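Local coordinates for uncharacterized protein (Desulfotomaculum acetoxidans, PDB 3U4Y), which is of unknown function but folds as a seven-bladed beta-propeller of the lactonase family, whose relatives include 6-phosphogluconolactonases, at residues A[77-86]-A[113-123]; A[91-99]-A[157-165]. All blocks are in the same frame, centred on the assembly; numbering follows the deposited sequence.

Contact 1. Residues A[77-86]-A[113-123]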
loop_
_atom_site.group_PDB
_atom_site.type_symbol
_atom_site.label_atom_id
_atom_site.label_comp_id
_atom_site.label_asym_id
_atom_site.label_seq_id
_atom_site.Cartn_x
_atom_site.Cartn_y
_atom_site.Cartn_z
ATOM N N VAL A 77 -20.000 -4.161 -7.355
ATOM C CA VAL A 77 -20.347 -4.833 -8.602
ATOM C C VAL A 77 -19.812 -6.251 -8.759
ATOM O O VAL A 77 -20.262 -6.996 -9.631
ATOM C CB VAL A 77 -19.899 -4.002 -9.810
ATOM C CG1 VAL A 77 -20.400 -2.574 -9.658
ATOM C CG2 VAL A 77 -18.377 -4.051 -9.967
ATOM N N ALA A 78 -18.847 -6.627 -7.932
ATOM C CA ALA A 78 -18.397 -8.015 -7.895
ATOM C C ALA A 78 -18.000 -8.408 -6.483
ATOM O O ALA A 78 -17.540 -7.562 -5.717
ATOM C CB ALA A 78 -17.240 -8.245 -8.863
ATOM N N ILE A 79 -18.219 -9.681 -6.142
ATOM C CA ILE A 79 -17.706 -10.282 -4.904
ATOM C C ILE A 79 -17.219 -11.694 -5.196
ATOM O O ILE A 79 -18.029 -12.596 -5.423
ATOM C CB ILE A 79 -18.756 -10.330 -3.759
ATOM C CG1 ILE A 79 -19.140 -8.913 -3.322
ATOM C CG2 ILE A 79 -18.208 -11.104 -2.579
ATOM C CD1 ILE A 79 -19.958 -8.825 -2.066
ATOM N N GLN A 80 -15.897 -11.876 -5.204
ATOM C CA GLN A 80 -15.294 -13.184 -5.466
ATOM C C GLN A 80 -14.503 -13.732 -4.273
ATOM O O GLN A 80 -13.891 -12.968 -3.522
ATOM C CB GLN A 80 -14.409 -13.111 -6.706
ATOM C CG GLN A 80 -15.187 -12.933 -7.995
ATOM C CD GLN A 80 -15.930 -14.192 -8.402
ATOM O OE1 GLN A 80 -15.518 -15.300 -8.056
ATOM N NE2 GLN A 80 -17.029 -14.029 -9.134
ATOM N N GLU A 81 -14.533 -15.052 -4.090
ATOM C CA GLU A 81 -13.735 -15.690 -3.041
ATOM C C GLU A 81 -12.441 -16.184 -3.654
ATOM O O GLU A 81 -12.425 -16.693 -4.779
ATOM C CB GLU A 81 -14.476 -16.862 -2.369
ATOM C CG GLU A 81 -13.635 -18.160 -2.234
ATOM C CD GLU A 81 -14.307 -19.285 -1.424
ATOM O OE1 GLU A 81 -15.099 -18.999 -0.500
ATOM O OE2 GLU A 81 -14.022 -20.469 -1.710
ATOM N N GLY A 82 -11.349 -16.027 -2.921
ATOM C CA GLY A 82 -10.080 -16.527 -3.394
ATOM C C GLY A 82 -9.728 -17.887 -2.820
ATOM O O GLY A 82 -10.340 -18.364 -1.872
ATOM N N GLN A 83 -8.722 -18.508 -3.414
ATOM C CA GLN A 83 -8.158 -19.744 -2.921
ATOM C C GLN A 83 -7.754 -19.647 -1.441
ATOM O O GLN A 83 -7.998 -20.572 -0.654
ATOM C CB GLN A 83 -6.949 -20.099 -3.781
ATOM C CG GLN A 83 -7.084 -21.388 -4.564
ATOM C CD GLN A 83 -6.271 -22.522 -3.943
ATOM O OE1 GLN A 83 -6.417 -22.836 -2.756
ATOM N NE2 GLN A 83 -5.394 -23.128 -4.743
ATOM N N SER A 84 -7.134 -18.533 -1.062
ATOM C CA SER A 84 -6.685 -18.337 0.316
ATOM C C SER A 84 -6.822 -16.878 0.740
ATOM O O SER A 84 -7.366 -16.065 -0.004
ATOM C CB SER A 84 -5.239 -18.799 0.486
ATOM O OG SER A 84 -4.360 -18.032 -0.323
ATOM N N SER A 85 -6.323 -16.551 1.933
ATOM C CA SER A 85 -6.478 -15.205 2.492
ATOM C C SER A 85 -5.785 -14.093 1.686
ATOM O O SER A 85 -4.960 -14.362 0.811
ATOM C CB SER A 85 -5.949 -15.173 3.910
ATOM O OG SER A 85 -4.547 -14.967 3.889
HETATM N N MSE A 86 -6.102 -12.840 2.017
HETATM C CA MSE A 86 -5.611 -11.685 1.277
HETATM C C MSE A 86 -5.293 -10.501 2.179
HETATM O O MSE A 86 -5.970 -10.304 3.187
HETATM C CB MSE A 86 -6.682 -11.222 0.299
HETATM C CG MSE A 86 -6.873 -12.109 -0.890
HETATM SE SE MSE A 86 -8.595 -11.746 -1.700
HETATM C CE MSE A 86 -8.868 -13.496 -2.523
ATOM N N TYR A 113 -6.223 -10.907 -10.206
ATOM C CA TYR A 113 -7.654 -10.774 -10.412
ATOM C C TYR A 113 -7.950 -9.854 -11.602
ATOM O O TYR A 113 -7.481 -8.715 -11.620
ATOM C CB TYR A 113 -8.240 -10.210 -9.123
ATOM C CG TYR A 113 -9.631 -9.646 -9.225
ATOM C CD1 TYR A 113 -10.751 -10.449 -9.021
ATOM C CD2 TYR A 113 -9.830 -8.305 -9.493
ATOM C CE1 TYR A 113 -12.028 -9.929 -9.100
ATOM C CE2 TYR A 113 -11.110 -7.775 -9.575
ATOM C CZ TYR A 113 -12.205 -8.590 -9.374
ATOM O OH TYR A 113 -13.468 -8.047 -9.457
ATOM N N SER A 114 -8.713 -10.344 -12.588
ATOM C CA SER A 114 -9.056 -9.551 -13.786
ATOM C C SER A 114 -10.236 -8.603 -13.587
ATOM O O SER A 114 -11.337 -9.046 -13.304
ATOM C CB SER A 114 -9.343 -10.456 -14.989
ATOM O OG SER A 114 -9.531 -9.693 -16.179
ATOM N N PHE A 115 -10.011 -7.305 -13.758
ATOM C CA PHE A 115 -11.068 -6.308 -13.610
ATOM C C PHE A 115 -12.085 -6.402 -14.735
ATOM O O PHE A 115 -13.240 -5.988 -14.592
ATOM C CB PHE A 115 -10.472 -4.913 -13.655
ATOM C CG PHE A 115 -10.009 -4.395 -12.330
ATOM C CD1 PHE A 115 -10.839 -3.595 -11.557
ATOM C CD2 PHE A 115 -8.730 -4.665 -11.872
ATOM C CE1 PHE A 115 -10.413 -3.092 -10.346
ATOM C CE2 PHE A 115 -8.295 -4.164 -10.658
ATOM C CZ PHE A 115 -9.138 -3.378 -9.896
ATOM N N LEU A 116 -11.634 -6.913 -15.872
ATOM C CA LEU A 116 -12.494 -7.054 -17.036
ATOM C C LEU A 116 -13.417 -8.242 -16.823
ATOM O O LEU A 116 -14.638 -8.129 -16.947
ATOM C CB LEU A 116 -11.638 -7.269 -18.282
ATOM C CG LEU A 116 -10.200 -6.757 -18.115
ATOM C CD1 LEU A 116 -9.223 -7.603 -18.919
ATOM C CD2 LEU A 116 -10.068 -5.270 -18.467
ATOM N N LYS A 117 -12.813 -9.378 -16.479
ATOM C CA LYS A 117 -13.530 -10.630 -16.293
ATOM C C LYS A 117 -14.148 -10.719 -14.910
ATOM O O LYS A 117 -14.986 -11.583 -14.655
ATOM C CB LYS A 117 -12.598 -11.816 -16.517
ATOM C CG LYS A 117 -11.736 -11.707 -17.769
ATOM C CD LYS A 117 -11.179 -13.064 -18.179
ATOM C CE LYS A 117 -11.458 -13.342 -19.651
ATOM N NZ LYS A 117 -11.485 -14.799 -19.980
ATOM N N ASN A 118 -13.744 -9.814 -14.023
ATOM C CA ASN A 118 -14.270 -9.764 -12.656
ATOM C C ASN A 118 -14.008 -11.052 -11.865
ATOM O O ASN A 118 -14.725 -11.335 -10.909
ATOM C CB ASN A 118 -15.772 -9.450 -12.653
ATOM C CG ASN A 118 -16.091 -8.039 -13.135
ATOM O OD1 ASN A 118 -16.469 -7.182 -12.344
ATOM N ND2 ASN A 118 -15.959 -7.800 -14.437
ATOM N N LYS A 119 -12.984 -11.814 -12.270
ATOM C CA LYS A 119 -12.593 -13.072 -11.614
ATOM C C LYS A 119 -11.089 -13.153 -11.294
ATOM O O LYS A 119 -10.317 -12.278 -11.697
ATOM C CB LYS A 119 -12.950 -14.268 -12.497
ATOM C CG LYS A 119 -13.908 -13.973 -13.630
ATOM C CD LYS A 119 -13.572 -14.819 -14.855
ATOM C CE LYS A 119 -12.081 -14.717 -15.196
ATOM N NZ LYS A 119 -11.733 -15.456 -16.444
ATOM N N PHE A 120 -10.676 -14.208 -10.579
ATOM C CA PHE A 120 -9.252 -14.487 -10.380
ATOM C C PHE A 120 -8.698 -15.317 -11.504
ATOM O O PHE A 120 -9.413 -16.081 -12.129
ATOM C CB PHE A 120 -8.962 -15.189 -9.068
ATOM C CG PHE A 120 -9.140 -14.324 -7.881
ATOM C CD1 PHE A 120 -8.076 -13.636 -7.356
ATOM C CD2 PHE A 120 -10.382 -14.176 -7.296
ATOM C CE1 PHE A 120 -8.237 -12.812 -6.255
ATOM C CE2 PHE A 120 -10.552 -13.368 -6.195
ATOM C CZ PHE A 120 -9.475 -12.681 -5.672
ATOM N N ILE A 121 -7.402 -15.173 -11.731
ATOM C CA ILE A 121 -6.768 -15.667 -12.940
ATOM C C ILE A 121 -5.648 -16.616 -12.592
ATOM O O ILE A 121 -5.502 -17.664 -13.208
ATOM C CB ILE A 121 -6.196 -14.502 -13.792
ATOM C CG1 ILE A 121 -7.324 -13.755 -14.498
ATOM C CG2 ILE A 121 -5.197 -15.014 -14.810
ATOM C CD1 ILE A 121 -6.995 -13.367 -15.933
ATOM N N SER A 122 -4.843 -16.240 -11.610
ATOM C CA SER A 122 -3.707 -17.070 -11.240
ATOM C C SER A 122 -3.480 -17.107 -9.751
ATOM O O SER A 122 -3.777 -16.158 -9.023
ATOM C CB SER A 122 -2.424 -16.624 -11.947
ATOM O OG SER A 122 -1.373 -17.550 -11.707
ATOM N N THR A 123 -2.937 -18.228 -9.312
ATOM C CA THR A 123 -2.603 -18.406 -7.920
ATOM C C THR A 123 -1.276 -19.139 -7.831
ATOM O O THR A 123 -1.058 -20.148 -8.497
ATOM C CB THR A 123 -3.711 -19.171 -7.193
ATOM O OG1 THR A 123 -4.967 -18.518 -7.437
ATOM C CG2 THR A 123 -3.437 -19.203 -5.703
#
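The selenium-bearing side chain of Met86, a selenomethionine, runs up to the Phe120 ring from the opposite direction and brings its methyl carbon CE up to Phe120 CZ. SE lies 5.4 Å from the ring centroid and 70° off the normal, a Met-aromatic contact made at a slant to the ring. The chain reaches that far because it is extended beyond CG. Gln80 meets the same ring differently: its CB stands 3.9 Å from Phe120 CE2, at the edge and near the ring plane. One face of Phe120 is taken by Tyr113 of its own hairpin, whose CD1 sits over the ring centre. With CG anti to its carbonyl carbon (chi1 -70°), Gln80 also lays this CG 3.4 Å from Asn118 O. Ala78 CB touches both Asn118 OD1, 3.7 Å away, and Tyr113 OH, a hydroxyl hydrogen-bonded to Gln66 of strand 63-68. A classic beta bulge sets both Val77 and Ala78 opposite this Gln66. The axes of 77-81 and 119-123, outer strands of successive propeller blades, approach to 7.7 Å with their N-to-C directions 42° apart, too far for backbone pairing, so the blades meet here through side chains, by van der Waals contact around an aromatic ring.

Contact 2. Residues A[91-99]-A[157-165]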
loop_
_atom_site.group_PDB
_atom_site.type_symbol
_atom_site.label_atom_id
_atom_site.label_comp_id
_atom_site.label_asym_id
_atom_site.label_seq_id
_atom_site.Cartn_x
_atom_site.Cartn_y
_atom_site.Cartn_z
ATOM N N ILE A 91 -2.451 -2.678 -7.890
ATOM C CA ILE A 91 -2.992 -2.846 -9.227
ATOM C C ILE A 91 -1.865 -2.643 -10.217
ATOM O O ILE A 91 -0.953 -1.856 -9.963
ATOM C CB ILE A 91 -4.057 -1.806 -9.517
ATOM C CG1 ILE A 91 -4.672 -1.326 -8.202
ATOM C CG2 ILE A 91 -5.074 -2.375 -10.472
ATOM C CD1 ILE A 91 -6.175 -1.445 -8.112
ATOM N N THR A 92 -1.919 -3.359 -11.333
ATOM C CA THR A 92 -0.956 -3.164 -12.393
ATOM C C THR A 92 -1.149 -1.755 -12.897
ATOM O O THR A 92 -2.224 -1.175 -12.697
ATOM C CB THR A 92 -1.208 -4.138 -13.519
ATOM O OG1 THR A 92 -2.600 -4.125 -13.835
ATOM C CG2 THR A 92 -0.816 -5.524 -13.100
ATOM N N PRO A 93 -0.130 -1.203 -13.582
ATOM C CA PRO A 93 -0.188 0.225 -13.898
ATOM C C PRO A 93 -1.269 0.513 -14.946
ATOM O O PRO A 93 -1.783 1.633 -14.997
ATOM C CB PRO A 93 1.191 0.502 -14.480
ATOM C CG PRO A 93 1.773 -0.845 -14.832
ATOM C CD PRO A 93 0.805 -1.907 -14.479
ATOM N N ASP A 94 -1.608 -0.491 -15.759
ATOM C CA ASP A 94 -2.672 -0.372 -16.756
ATOM C C ASP A 94 -4.087 -0.602 -16.213
ATOM O O ASP A 94 -5.046 -0.598 -16.966
ATOM C CB ASP A 94 -2.418 -1.314 -17.936
ATOM C CG ASP A 94 -2.500 -2.774 -17.546
ATOM O OD1 ASP A 94 -3.098 -3.075 -16.486
ATOM O OD2 ASP A 94 -1.973 -3.621 -18.302
ATOM N N ASP A 95 -4.217 -0.831 -14.917
ATOM C CA ASP A 95 -5.534 -0.949 -14.308
ATOM C C ASP A 95 -6.265 -2.240 -14.691
ATOM O O ASP A 95 -7.427 -2.416 -14.349
ATOM C CB ASP A 95 -6.391 0.251 -14.697
ATOM C CG ASP A 95 -5.976 1.543 -13.996
ATOM O OD1 ASP A 95 -5.661 1.517 -12.789
ATOM O OD2 ASP A 95 -5.992 2.606 -14.657
ATOM N N GLN A 96 -5.597 -3.148 -15.391
ATOM C CA GLN A 96 -6.258 -4.371 -15.833
ATOM C C GLN A 96 -6.366 -5.432 -14.728
ATOM O O GLN A 96 -7.385 -6.107 -14.624
ATOM C CB GLN A 96 -5.562 -4.940 -17.072
ATOM C CG GLN A 96 -6.262 -6.121 -17.725
ATOM C CD GLN A 96 -5.640 -6.500 -19.071
ATOM O OE1 GLN A 96 -4.751 -5.804 -19.583
ATOM N NE2 GLN A 96 -6.113 -7.608 -19.654
ATOM N N PHE A 97 -5.321 -5.570 -13.907
ATOM C CA PHE A 97 -5.274 -6.581 -12.835
ATOM C C PHE A 97 -4.989 -6.035 -11.448
ATOM O O PHE A 97 -4.326 -5.012 -11.290
ATOM C CB PHE A 97 -4.201 -7.622 -13.110
ATOM C CG PHE A 97 -4.398 -8.360 -14.374
ATOM C CD1 PHE A 97 -5.337 -9.364 -14.457
ATOM C CD2 PHE A 97 -3.648 -8.053 -15.486
ATOM C CE1 PHE A 97 -5.517 -10.043 -15.626
ATOM C CE2 PHE A 97 -3.823 -8.732 -16.664
ATOM C CZ PHE A 97 -4.753 -9.726 -16.735
ATOM N N ALA A 98 -5.476 -6.760 -10.447
ATOM C CA ALA A 98 -5.188 -6.475 -9.048
ATOM C C ALA A 98 -4.445 -7.667 -8.527
ATOM O O ALA A 98 -4.807 -8.794 -8.848
ATOM C CB ALA A 98 -6.467 -6.298 -8.266
ATOM N N VAL A 99 -3.399 -7.437 -7.737
ATOM C CA VAL A 99 -2.616 -8.548 -7.205
ATOM C C VAL A 99 -2.557 -8.514 -5.687
ATOM O O VAL A 99 -2.364 -7.452 -5.079
ATOM C CB VAL A 99 -1.206 -8.593 -7.772
ATOM C CG1 VAL A 99 -0.506 -9.786 -7.230
ATOM C CG2 VAL A 99 -1.247 -8.689 -9.275
ATOM N N LYS A 157 6.736 -12.135 -10.980
ATOM C CA LYS A 157 6.347 -11.674 -12.306
ATOM C C LYS A 157 4.845 -11.762 -12.541
ATOM O O LYS A 157 4.186 -12.692 -12.078
ATOM C CB LYS A 157 7.050 -12.510 -13.363
ATOM C CG LYS A 157 7.864 -11.695 -14.325
ATOM C CD LYS A 157 6.986 -10.752 -15.080
ATOM C CE LYS A 157 7.417 -10.674 -16.526
ATOM N NZ LYS A 157 6.450 -9.852 -17.290
ATOM N N ILE A 158 4.306 -10.786 -13.261
ATOM C CA ILE A 158 2.961 -10.899 -13.816
ATOM C C ILE A 158 2.993 -10.511 -15.271
ATOM O O ILE A 158 3.520 -9.455 -15.619
ATOM C CB ILE A 158 1.934 -10.008 -13.095
ATOM C CG1 ILE A 158 0.548 -10.190 -13.721
ATOM C CG2 ILE A 158 2.347 -8.539 -13.116
ATOM C CD1 ILE A 158 -0.584 -9.543 -12.928
ATOM N N ASP A 159 2.442 -11.360 -16.130
ATOM C CA ASP A 159 2.433 -11.056 -17.556
ATOM C C ASP A 159 1.180 -10.297 -18.008
ATOM O O ASP A 159 0.377 -9.828 -17.181
ATOM C CB ASP A 159 2.656 -12.313 -18.395
ATOM C CG ASP A 159 1.531 -13.315 -18.262
ATOM O OD1 ASP A 159 0.382 -12.904 -17.985
ATOM O OD2 ASP A 159 1.805 -14.522 -18.442
ATOM N N ALA A 160 1.047 -10.177 -19.331
ATOM C CA ALA A 160 -0.056 -9.478 -19.989
ATOM C C ALA A 160 -1.415 -10.110 -19.677
ATOM O O ALA A 160 -2.446 -9.427 -19.661
ATOM C CB ALA A 160 0.181 -9.480 -21.464
ATOM N N ASP A 161 -1.391 -11.416 -19.418
ATOM C CA ASP A 161 -2.579 -12.202 -19.109
ATOM C C ASP A 161 -2.957 -12.217 -17.635
ATOM O O ASP A 161 -4.079 -12.573 -17.298
ATOM C CB ASP A 161 -2.378 -13.655 -19.544
ATOM C CG ASP A 161 -2.295 -13.809 -21.048
ATOM O OD1 ASP A 161 -2.671 -12.858 -21.777
ATOM O OD2 ASP A 161 -1.863 -14.895 -21.495
ATOM N N GLY A 162 -2.032 -11.871 -16.747
ATOM C CA GLY A 162 -2.325 -11.931 -15.324
ATOM C C GLY A 162 -1.721 -13.145 -14.635
ATOM O O GLY A 162 -1.753 -13.269 -13.409
ATOM N N VAL A 163 -1.163 -14.047 -15.430
ATOM C CA VAL A 163 -0.443 -15.190 -14.904
ATOM C C VAL A 163 0.750 -14.734 -14.051
ATOM O O VAL A 163 1.542 -13.884 -14.462
ATOM C CB VAL A 163 0.055 -16.075 -16.053
ATOM C CG1 VAL A 163 0.324 -17.474 -15.572
ATOM C CG2 VAL A 163 -0.961 -16.101 -17.152
ATOM N N LEU A 164 0.875 -15.307 -12.862
ATOM C CA LEU A 164 1.965 -14.980 -11.957
ATOM C C LEU A 164 3.105 -15.986 -12.082
ATOM O O LEU A 164 2.886 -17.142 -12.446
ATOM C CB LEU A 164 1.448 -14.956 -10.525
ATOM C CG LEU A 164 0.325 -13.952 -10.272
ATOM C CD1 LEU A 164 -0.485 -14.311 -9.045
ATOM C CD2 LEU A 164 0.909 -12.573 -10.126
ATOM N N PHE A 165 4.322 -15.528 -11.786
ATOM C CA PHE A 165 5.524 -16.355 -11.851
ATOM C C PHE A 165 6.435 -16.078 -10.664
ATOM O O PHE A 165 6.490 -14.965 -10.137
ATOM C CB PHE A 165 6.304 -16.101 -13.140
ATOM C CG PHE A 165 5.529 -16.407 -14.392
ATOM C CD1 PHE A 165 5.702 -17.618 -15.056
ATOM C CD2 PHE A 165 4.632 -15.483 -14.915
ATOM C CE1 PHE A 165 4.994 -17.905 -16.216
ATOM C CE2 PHE A 165 3.917 -15.763 -16.074
ATOM C CZ PHE A 165 4.100 -16.975 -16.724
#
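Two neighbouring blades of the propeller meet where Phe97, at the start of strand 97-100, pushes its ring against the turn joining strands 152-158 and 164-172. Gly162 CA sits over one ring face, 3.7 Å from the centroid and 15° off the normal, a CH-pi contact. The opposite face carries CG of Gln96, so the ring is sandwiched between its own chain neighbour and the next blade. Ala160 O lies at the ring edge, in its plane, 3.4 Å from Phe97 CE2. Glycine suits position 162 twice over: its backbone angles would jam a CB against the preceding carbonyl, and that CB would run into Phe97. The turn is drawn together by weak bonds from the backbone N atoms of Asp161, Gly162 and Val163 to Asp159 OD1. In the four-stranded antiparallel blades of this fold, a short turn such as Thr92 to Asp95 links the first two strands; here it is type I, with an Asx turn at Asp94, whose OD1 accepts from Gln96 N at 2.7 Å. Thr92 OG1 accepts from Phe97 N at 3.1 Å, tying the aromatic residue to the turn. Were Phe97 cut back to an alanine, Gly162 would probably lose its aromatic cover and a gap would open between the blades. Deeper in, Ile158, with CG1 anti to the backbone N (chi1 -179°), brings CD1 tip to tip with Val99 CG2 at 3.8 Å, while the Thr92 side chain crosses that of Ile158 at about a right angle, CG2 touching CD1. Val99 CG1 reaches Leu164 CD2 at 4.3 Å.

In the fold
Both contacts join neighbouring blades, and both involve the blade formed by strands 89-91, 97-100, 109-114 and 119-125: contact 1 ties its outer part to the preceding blade, contact 2 ties strand 97-100 and the turn before it to the following blade. Their centres are about 12 Å apart, and backbone pairing of Tyr113 with Ala98 and of Phe115 with Gln96 connects them directly through that shared sheet. Contact 2 is the more buried, with aliphatic tips meeting beneath an aromatic ring laid on a glycine turn. Contact 1 is partly buried, and there amide side chains and the aliphatic part of glutamine mix with the aromatic and selenomethionine groups. Ile121 CD1 also packs on Asp161 O between them.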